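PDB 2VOZ: iron uptake protein A2 from Synechocystis sp., which binds ferric iron in the periplasm and probably hands it to an ABC transporter that imports it into the cell. Local coordinates for residues B[40-44]-B[45-49]; B[72-75]-B[76-80]; B[145-148]-B[149-152]; B[171-174]-B[175-178]. All blocks are in the same frame, centred on the assembly; numbering follows the deposited sequence.

In the fold
The four contacts are local and follow one another along the chain. Contacts 1 and 2, with centres about 23 Å apart, border the parallel strands 35-40, 56-61 and 82-86: contact 1 turns from strand 35-40 into helix 48-54, and contact 2 leaves helix 64-74 for strand 82-86. Contacts 3 and 4 come later, centres about 14 Å apart, and touch through Glu149 and Arg177, joining the loop before strand 160-161 to helix 168-181. Contacts 1 and 4 lie on opposite sides of the chain's centre, with centres about 28 Å apart. Contact 1 holds the iron ligands His43 and Tyr44; Tyr169 lies in the first turn of helix 168-181, consistent with an iron site between two lobes, here without iron.

Contact 1: B[40-44]-B[45-49]; sequences SSRHY and NTDDA
Arg42 reaches over to Asp47 and grips its carboxylate side-on. From CB the chain sets out with CG anti to the backbone N (chi1 169°) and bends at the next bond, bringing CD to 3.8 Å from Asp47 OD2. NE then donates to Asp47 OD2 at 2.8 Å, almost straight at 174°, and NH2 donates to Asp47 OD1, also at 2.8 Å. Both oxygens offer their syn lone pairs, and the two flat groups are only 22° from coplanar, the geometry of a two-pronged salt bridge. Over the centre of one guanidinium face sits Tyr44 CD2, 3.5 Å above the plane, which places the edge of the tyrosine ring against that face. NH2 also reaches the backbone O of Phe294. Asp47 OD2 has further partners: a water donates to it at 2.8 Å and also to Arg42 O, and Tyr44 N gives a weak bond at 3.3 Å. His43 NE2 donates to Asp48 OD1 at 2.7 Å, with the oxygen in the imidazole plane. The site is that of iron: the ligands His43 and Tyr44 sit in the turn before helix 48-54, where, in this iron-free form, Asp48 holds the imidazole and Asp47 ties the turn to Arg42.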
loop_
_atom_site.group_PDB
_atom_site.type_symbol
_atom_site.label_atom_id
_atom_site.label_comp_id
_atom_site.label_asym_id
_atom_site.label_seq_id
_atom_site.Cartn_x
_atom_site.Cartn_y
_atom_site.Cartn_z
ATOM N N SER B 40 0.187 -18.063 5.291
ATOM C CA SER B 40 1.433 -17.861 4.553
ATOM C C SER B 40 2.327 -16.802 5.172
ATOM O O SER B 40 1.862 -15.728 5.553
ATOM C CB SER B 40 1.143 -17.505 3.087
ATOM O OG SER B 40 2.391 -17.399 2.406
ATOM N N SER B 41 3.628 -17.092 5.245
ATOM C CA SER B 41 4.574 -16.065 5.675
ATOM C C SER B 41 5.162 -15.320 4.487
ATOM O O SER B 41 6.052 -14.465 4.654
ATOM C CB SER B 41 5.707 -16.674 6.509
ATOM O OG SER B 41 6.458 -17.592 5.750
ATOM N N ARG B 42 4.672 -15.673 3.303
ATOM C CA ARG B 42 5.081 -15.020 2.066
ATOM C C ARG B 42 3.919 -14.270 1.438
ATOM O O ARG B 42 2.852 -14.844 1.174
ATOM C CB ARG B 42 5.585 -16.068 1.060
ATOM C CG ARG B 42 5.767 -15.489 -0.350
ATOM C CD ARG B 42 5.068 -16.319 -1.401
ATOM N NE ARG B 42 4.826 -15.548 -2.620
ATOM C CZ ARG B 42 5.678 -15.487 -3.644
ATOM N NH1 ARG B 42 6.848 -16.142 -3.587
ATOM N NH2 ARG B 42 5.358 -14.780 -4.726
ATOM N N HIS B 43 4.123 -13.002 1.131
ATOM C CA HIS B 43 3.127 -12.367 0.279
ATOM C C HIS B 43 3.741 -11.232 -0.474
ATOM O O HIS B 43 4.403 -10.387 0.081
ATOM C CB HIS B 43 1.968 -11.820 1.088
ATOM C CG HIS B 43 0.871 -11.246 0.237
ATOM N ND1 HIS B 43 0.828 -9.915 -0.120
ATOM C CD2 HIS B 43 -0.206 -11.828 -0.338
ATOM C CE1 HIS B 43 -0.243 -9.701 -0.865
ATOM N NE2 HIS B 43 -0.887 -10.846 -1.013
ATOM N N TYR B 44 3.525 -11.266 -1.766
ATOM C CA TYR B 44 3.855 -10.152 -2.575
ATOM C C TYR B 44 2.522 -9.721 -3.143
ATOM O O TYR B 44 1.741 -10.573 -3.624
ATOM C CB TYR B 44 4.926 -10.590 -3.553
ATOM C CG TYR B 44 6.177 -10.939 -2.744
ATOM C CD1 TYR B 44 7.097 -9.952 -2.383
ATOM C CD2 TYR B 44 6.394 -12.235 -2.272
ATOM C CE1 TYR B 44 8.230 -10.261 -1.605
ATOM C CE2 TYR B 44 7.508 -12.538 -1.510
ATOM C CZ TYR B 44 8.420 -11.557 -1.192
ATOM O OH TYR B 44 9.523 -11.892 -0.428
ATOM N N ASN B 45 2.209 -8.431 -2.930
ATOM C CA ASN B 45 1.056 -7.748 -3.565
ATOM C C ASN B 45 0.808 -8.410 -4.876
ATOM O O ASN B 45 -0.322 -8.662 -5.348
ATOM C CB ASN B 45 1.413 -6.276 -3.832
ATOM C CG ASN B 45 0.956 -5.386 -2.732
ATOM O OD1 ASN B 45 0.275 -5.843 -1.789
ATOM N ND2 ASN B 45 1.310 -4.093 -2.818
ATOM N N THR B 46 1.919 -8.766 -5.472
ATOM C CA THR B 46 1.806 -9.380 -6.762
ATOM C C THR B 46 1.068 -10.723 -6.821
ATOM O O THR B 46 0.602 -11.036 -7.878
ATOM C CB THR B 46 3.190 -9.367 -7.529
ATOM O OG1 THR B 46 4.190 -10.076 -6.806
ATOM C CG2 THR B 46 3.671 -7.929 -7.822
ATOM N N ASP B 47 0.883 -11.465 -5.698
ATOM C CA ASP B 47 0.183 -12.796 -5.619
ATOM C C ASP B 47 -1.370 -12.807 -5.617
ATOM O O ASP B 47 -2.017 -13.837 -5.876
ATOM C CB ASP B 47 0.531 -13.486 -4.278
ATOM C CG ASP B 47 1.972 -13.874 -4.149
ATOM O OD1 ASP B 47 2.673 -13.954 -5.167
ATOM O OD2 ASP B 47 2.401 -14.128 -2.991
ATOM N N ASP B 48 -1.995 -11.687 -5.300
ATOM C CA ASP B 48 -3.477 -11.751 -5.194
ATOM C C ASP B 48 -4.207 -12.191 -6.470
ATOM O O ASP B 48 -5.209 -12.881 -6.378
ATOM C CB ASP B 48 -4.056 -10.452 -4.695
ATOM C CG ASP B 48 -3.351 -9.957 -3.454
ATOM O OD1 ASP B 48 -3.098 -10.774 -2.516
ATOM O OD2 ASP B 48 -3.048 -8.746 -3.457
ATOM N N ALA B 49 -3.714 -11.794 -7.641
ATOM C CA ALA B 49 -4.359 -12.236 -8.865
ATOM C C ALA B 49 -4.069 -13.734 -9.096
ATOM O O ALA B 49 -4.886 -14.452 -9.667
ATOM C CB ALA B 49 -3.908 -11.402 -10.067
HETATM O O HOH W 1 0.979 -14.843 -0.689
#

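Contact 2: B[72-75]-B[76-80]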
loop_
_atom_site.group_PDB
_atom_site.type_symbol
_atom_site.label_atom_id
_atom_site.label_comp_id
_atom_site.label_asym_id
_atom_site.label_seq_id
_atom_site.Cartn_x
_atom_site.Cartn_y
_atom_site.Cartn_z
ATOM N N GLN B 72 -0.455 -24.356 16.132
ATOM C CA GLN B 72 -0.339 -25.123 17.377
ATOM C C GLN B 72 -1.433 -24.722 18.362
ATOM O O GLN B 72 -2.099 -25.603 18.918
ATOM C CB GLN B 72 1.039 -24.896 18.009
ATOM C CG GLN B 72 2.154 -25.624 17.295
ATOM C CD GLN B 72 3.518 -25.276 17.894
ATOM O OE1 GLN B 72 4.006 -24.156 17.758
ATOM N NE2 GLN B 72 4.128 -26.238 18.553
ATOM N N SER B 73 -1.652 -23.411 18.554
ATOM C CA SER B 73 -2.652 -22.911 19.505
ATOM C C SER B 73 -4.036 -23.403 19.125
ATOM O O SER B 73 -4.833 -23.775 19.987
ATOM C CB SER B 73 -2.686 -21.378 19.524
ATOM O OG SER B 73 -2.031 -20.839 20.657
ATOM N N GLU B 74 -4.315 -23.383 17.828
ATOM C CA GLU B 74 -5.639 -23.821 17.282
ATOM C C GLU B 74 -5.918 -25.305 17.470
ATOM O O GLU B 74 -7.069 -25.744 17.471
ATOM C CB GLU B 74 -5.747 -23.421 15.804
ATOM C CG GLU B 74 -5.883 -21.918 15.701
ATOM C CD GLU B 74 -5.676 -21.343 14.322
ATOM O OE1 GLU B 74 -5.366 -22.092 13.374
ATOM O OE2 GLU B 74 -5.869 -20.119 14.169
ATOM N N GLY B 75 -4.858 -26.076 17.600
ATOM C CA GLY B 75 -4.970 -27.463 17.983
ATOM C C GLY B 75 -5.620 -28.337 16.946
ATOM O O GLY B 75 -5.514 -28.079 15.720
ATOM N N ALA B 76 -6.307 -29.374 17.425
ATOM C CA ALA B 76 -6.769 -30.440 16.543
ATOM C C ALA B 76 -7.855 -30.023 15.561
ATOM O O ALA B 76 -8.074 -30.699 14.560
ATOM C CB ALA B 76 -7.234 -31.634 17.348
ATOM N N ASN B 77 -8.524 -28.909 15.813
ATOM C CA ASN B 77 -9.543 -28.436 14.883
ATOM C C ASN B 77 -9.185 -27.108 14.188
ATOM O O ASN B 77 -10.059 -26.258 13.896
ATOM C CB ASN B 77 -10.898 -28.349 15.597
ATOM C CG ASN B 77 -10.910 -27.295 16.674
ATOM O OD1 ASN B 77 -9.857 -26.860 17.138
ATOM N ND2 ASN B 77 -12.108 -26.835 17.047
ATOM N N SER B 78 -7.881 -26.899 13.964
ATOM C CA SER B 78 -7.445 -25.717 13.244
ATOM C C SER B 78 -8.122 -25.690 11.869
ATOM O O SER B 78 -8.183 -26.728 11.219
ATOM C CB SER B 78 -5.926 -25.747 13.016
ATOM O OG SER B 78 -5.601 -24.631 12.217
ATOM N N PRO B 79 -8.611 -24.509 11.418
ATOM C CA PRO B 79 -9.206 -24.459 10.091
ATOM C C PRO B 79 -8.166 -24.254 8.983
ATOM O O PRO B 79 -8.547 -24.075 7.838
ATOM C CB PRO B 79 -10.116 -23.232 10.169
ATOM C CG PRO B 79 -9.457 -22.320 11.095
ATOM C CD PRO B 79 -8.697 -23.204 12.103
ATOM N N GLY B 80 -6.874 -24.251 9.325
ATOM C CA GLY B 80 -5.857 -24.023 8.287
ATOM C C GLY B 80 -5.907 -25.156 7.299
ATOM O O GLY B 80 -6.020 -26.322 7.696
#
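Ser78 and Glu74 are joined first by a hydroxyl-carboxylate hydrogen bond. Ser78 OG donates to Glu74 OE1 at 2.8 Å, arriving on the anti side of that oxygen and 18° out of the carboxylate plane. With OG anti to the backbone N of Ser78 (chi1 175°), the hydroxyl faces back to the helix; at the same time it accepts from Gly80 N at 3.2 Å, the ring of an ST turn. Tyr39 OH is a second partner of Glu74 OE1, and Arg70 NE makes a salt bridge with OE2.

Backbone bonding is the second kind. Ser78 N donates to Gly75 O at 3.2 Å, closing a four-residue beta turn over Ala76 and Asn77. Gly75, with a phi of 68°, is the residue at which the chain departs from helical geometry.

Van der Waals contacts make the third kind. The apolar pair is Glu74 CB and Ser78 CB, 3.6 Å apart; the CD of Pro79 comes to 3.7 Å from the carboxylate oxygen Glu74 OE1, the proline crossing the glutamate chain at about a right angle. Pro79 also rests on Tyr39.

Taken together, a helix end with a positive-phi glycine, a beta turn and an ST turn carry the chain from helix 64-74 towards strand 82-86, completing the beta-alpha-beta crossover that starts from strand 56-61.

Contact 3: B[145-148]-B[149-152]; sequences LSTY and EALA
A short 3-10 turn, residues 149-152, is entered from the loop at Thr147, whose hydroxyl meets the backbone N of Ala150. Thr147 OG1 accepts from Ala150 N at 2.9 Å; lying between the backbone N and the carbonyl carbon (chi1 63°), it faces forward along the chain. The same N-H also reaches Thr147 O at 3.3 Å and is shared unequally: the hydroxyl oxygen is nearer and the carbonyl bond weak, consistent with neither angle being straight (139° for the hydroxyl). With a valine in place of Thr147, the Ala150 N-H would probably be left with little more than the weak carbonyl bond, and the start of the turn would be less firmly set.

The three-residue spacing characteristic of a 3-10 helix continues in Leu151 N to Tyr148 O at 3.1 Å, where the donor stands above the carbonyl plane, and in Ala152 N to Glu149 O. Glu149 folds back through a bend at chi2 (85°), so that OE1 comes to 3.4 Å from Thr147 CB and lies near the plane at the edge of the Tyr148 ring. Its carboxylate is held from outside: OE2 by His181 and Arg177, OE1 by Asn251. Tyr148 OH is bonded to Arg131 O and His260 N. On the apolar side, Leu145 CD2 meets Leu151 CD2 at 4.1 Å, beside Tyr135 and Leu133 of strand 124-136 and Leu193 of helix 183-195.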
loop_
_atom_site.group_PDB
_atom_site.type_symbol
_atom_site.label_atom_id
_atom_site.label_comp_id
_atom_site.label_asym_id
_atom_site.label_seq_id
_atom_site.Cartn_x
_atom_site.Cartn_y
_atom_site.Cartn_z
ATOM N N LEU B 145 37.716 -17.589 -6.226
ATOM C CA LEU B 145 36.509 -18.143 -5.608
ATOM C C LEU B 145 36.202 -19.506 -6.208
ATOM O O LEU B 145 36.492 -19.761 -7.393
ATOM C CB LEU B 145 35.325 -17.177 -5.850
ATOM C CG LEU B 145 35.468 -15.808 -5.156
ATOM C CD1 LEU B 145 34.350 -14.904 -5.579
ATOM C CD2 LEU B 145 35.525 -15.923 -3.623
ATOM N N SER B 146 35.567 -20.391 -5.432
ATOM C CA SER B 146 35.116 -21.675 -5.981
ATOM C C SER B 146 33.914 -22.205 -5.210
ATOM O O SER B 146 32.810 -22.264 -5.730
ATOM C CB SER B 146 36.241 -22.729 -5.966
ATOM O OG SER B 146 36.825 -22.900 -4.689
ATOM N N THR B 147 34.146 -22.567 -3.959
ATOM C CA THR B 147 33.149 -23.287 -3.158
ATOM C C THR B 147 32.933 -22.597 -1.793
ATOM O O THR B 147 33.776 -21.818 -1.353
ATOM C CB THR B 147 33.618 -24.731 -2.846
ATOM O OG1 THR B 147 34.828 -24.685 -2.045
ATOM C CG2 THR B 147 33.859 -25.526 -4.167
ATOM N N TYR B 148 31.827 -22.902 -1.119
ATOM C CA TYR B 148 31.677 -22.454 0.283
ATOM C C TYR B 148 32.843 -22.961 1.082
ATOM O O TYR B 148 33.349 -22.251 1.945
ATOM C CB TYR B 148 30.395 -22.986 0.950
ATOM C CG TYR B 148 29.175 -22.762 0.106
ATOM C CD1 TYR B 148 28.568 -21.512 0.043
ATOM C CD2 TYR B 148 28.639 -23.805 -0.643
ATOM C CE1 TYR B 148 27.425 -21.310 -0.793
ATOM C CE2 TYR B 148 27.511 -23.627 -1.476
ATOM C CZ TYR B 148 26.920 -22.389 -1.545
ATOM O OH TYR B 148 25.828 -22.235 -2.373
ATOM N N GLU B 149 33.221 -24.204 0.795
ATOM C CA GLU B 149 34.228 -24.928 1.583
ATOM C C GLU B 149 35.573 -24.174 1.551
ATOM O O GLU B 149 36.274 -24.075 2.566
ATOM C CB GLU B 149 34.351 -26.354 1.045
ATOM C CG GLU B 149 33.127 -27.279 1.417
ATOM C CD GLU B 149 31.932 -27.179 0.456
ATOM O OE1 GLU B 149 31.837 -26.209 -0.326
ATOM O OE2 GLU B 149 31.042 -28.051 0.506
ATOM N N ALA B 150 35.896 -23.573 0.407
ATOM C CA ALA B 150 37.206 -22.903 0.245
ATOM C C ALA B 150 37.281 -21.579 0.964
ATOM O O ALA B 150 38.355 -21.023 1.132
ATOM C CB ALA B 150 37.506 -22.678 -1.257
ATOM N N LEU B 151 36.138 -21.042 1.366
ATOM C CA LEU B 151 36.154 -19.794 2.131
ATOM C C LEU B 151 36.744 -19.945 3.545
ATOM O O LEU B 151 36.936 -18.943 4.249
ATOM C CB LEU B 151 34.763 -19.175 2.207
ATOM C CG LEU B 151 34.172 -18.716 0.869
ATOM C CD1 LEU B 151 32.791 -18.123 1.097
ATOM C CD2 LEU B 151 35.033 -17.712 0.082
ATOM N N ALA B 152 37.028 -21.187 3.915
ATOM C CA ALA B 152 37.709 -21.507 5.175
ATOM C C ALA B 152 39.236 -21.411 5.027
ATOM O O ALA B 152 39.959 -21.476 6.042
ATOM C CB ALA B 152 37.294 -22.914 5.668
#

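Contact 4: B[171-174]-B[175-178]; sequences LSLT and ASRI
The guanidinium of Arg177, the flat group here, turns an edge towards the turn formed by Leu173 and Ser176: Leu173 O lies near its plane, 3.8 Å from NE, and Ser176 OG lies in it. NE and NH1 both donate to that single hydroxyl oxygen, at 3.1 Å and 3.0 Å, a side-on grip made possible by bends at chi2 and at chi3 (97°) of Arg177. NH2 makes a salt bridge with Glu149 OE2 of the neighbouring loop, while Tyr148 and Trp189 pack on the side chain.

Placed between the backbone N and the carbonyl carbon (chi1 78°), Ser176 OG is itself a donor, to Leu173 O at 2.7 Å, only 20° out of the carbonyl plane. Leu173 O therefore takes two bonds, the second from Arg177 N at 3.2 Å. An alanine at Ser176 would probably leave NE and NH1 of Arg177 without their shared acceptor and the guanidinium freer to turn.

Regular backbone bonds frame this: Ala175 N to Leu171 O and Ser176 N to Ser172 O, each 2.9 Å, then Ile178 N to Thr174 O. Thr174 CG2 and Ile178 CD1 stand 4.3 Å apart. N-H to carbonyl bonds four residues apart identify an alpha-helix, the serine-carbonyl bond being a familiar intrahelical one; helices 183-195 and 333-342 bury this part of helix 168-181, whose first turn carries the iron ligand Tyr169.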
loop_
_atom_site.group_PDB
_atom_site.type_symbol
_atom_site.label_atom_id
_atom_site.label_comp_id
_atom_site.label_asym_id
_atom_site.label_seq_id
_atom_site.Cartn_x
_atom_site.Cartn_y
_atom_site.Cartn_z
ATOM N N LEU B 171 21.421 -21.454 8.917
ATOM C CA LEU B 171 21.166 -22.773 9.499
ATOM C C LEU B 171 21.057 -23.812 8.377
ATOM O O LEU B 171 21.650 -24.881 8.451
ATOM C CB LEU B 171 19.860 -22.761 10.306
ATOM C CG LEU B 171 19.969 -22.135 11.714
ATOM C CD1 LEU B 171 18.595 -21.890 12.342
ATOM C CD2 LEU B 171 20.828 -22.991 12.620
ATOM N N SER B 172 20.326 -23.463 7.320
ATOM C CA SER B 172 20.147 -24.408 6.227
ATOM C C SER B 172 21.412 -24.665 5.391
ATOM O O SER B 172 21.670 -25.823 4.967
ATOM C CB SER B 172 18.945 -23.987 5.356
ATOM O OG SER B 172 17.740 -24.184 6.117
ATOM N N LEU B 173 22.212 -23.623 5.155
ATOM C CA LEU B 173 23.465 -23.826 4.447
ATOM C C LEU B 173 24.377 -24.734 5.238
ATOM O O LEU B 173 24.950 -25.681 4.691
ATOM C CB LEU B 173 24.158 -22.518 4.137
ATOM C CG LEU B 173 25.511 -22.646 3.437
ATOM C CD1 LEU B 173 25.446 -23.379 2.100
ATOM C CD2 LEU B 173 26.114 -21.241 3.241
ATOM N N THR B 174 24.478 -24.488 6.535
ATOM C CA THR B 174 25.351 -25.338 7.337
ATOM C C THR B 174 24.808 -26.761 7.407
ATOM O O THR B 174 25.565 -27.726 7.337
ATOM C CB THR B 174 25.495 -24.770 8.726
ATOM O OG1 THR B 174 26.161 -23.482 8.679
ATOM C CG2 THR B 174 26.277 -25.724 9.641
ATOM N N ALA B 175 23.485 -26.875 7.530
ATOM C CA ALA B 175 22.830 -28.184 7.572
ATOM C C ALA B 175 23.163 -28.975 6.326
ATOM O O ALA B 175 23.402 -30.176 6.386
ATOM C CB ALA B 175 21.340 -27.974 7.667
ATOM N N SER B 176 23.156 -28.299 5.178
ATOM C CA SER B 176 23.520 -28.986 3.929
ATOM C C SER B 176 24.975 -29.494 3.950
ATOM O O SER B 176 25.254 -30.578 3.426
ATOM C CB SER B 176 23.259 -28.102 2.716
ATOM O OG SER B 176 24.252 -27.120 2.533
ATOM N N ARG B 177 25.891 -28.727 4.546
ATOM C CA ARG B 177 27.276 -29.163 4.610
ATOM C C ARG B 177 27.379 -30.380 5.526
ATOM O O ARG B 177 28.143 -31.301 5.216
ATOM C CB ARG B 177 28.198 -28.052 5.107
ATOM C CG ARG B 177 28.260 -26.800 4.220
ATOM C CD ARG B 177 28.529 -27.145 2.736
ATOM N NE ARG B 177 27.266 -27.184 2.012
ATOM C CZ ARG B 177 27.164 -27.259 0.680
ATOM N NH1 ARG B 177 25.962 -27.241 0.114
ATOM N NH2 ARG B 177 28.266 -27.361 -0.059
ATOM N N ILE B 178 26.638 -30.379 6.639
ATOM C CA ILE B 178 26.630 -31.577 7.535
ATOM C C ILE B 178 26.120 -32.827 6.771
ATOM O O ILE B 178 26.719 -33.925 6.831
ATOM C CB ILE B 178 25.784 -31.346 8.765
ATOM C CG1 ILE B 178 26.362 -30.202 9.604
ATOM C CG2 ILE B 178 25.702 -32.628 9.606
ATOM C CD1 ILE B 178 25.457 -29.793 10.778
#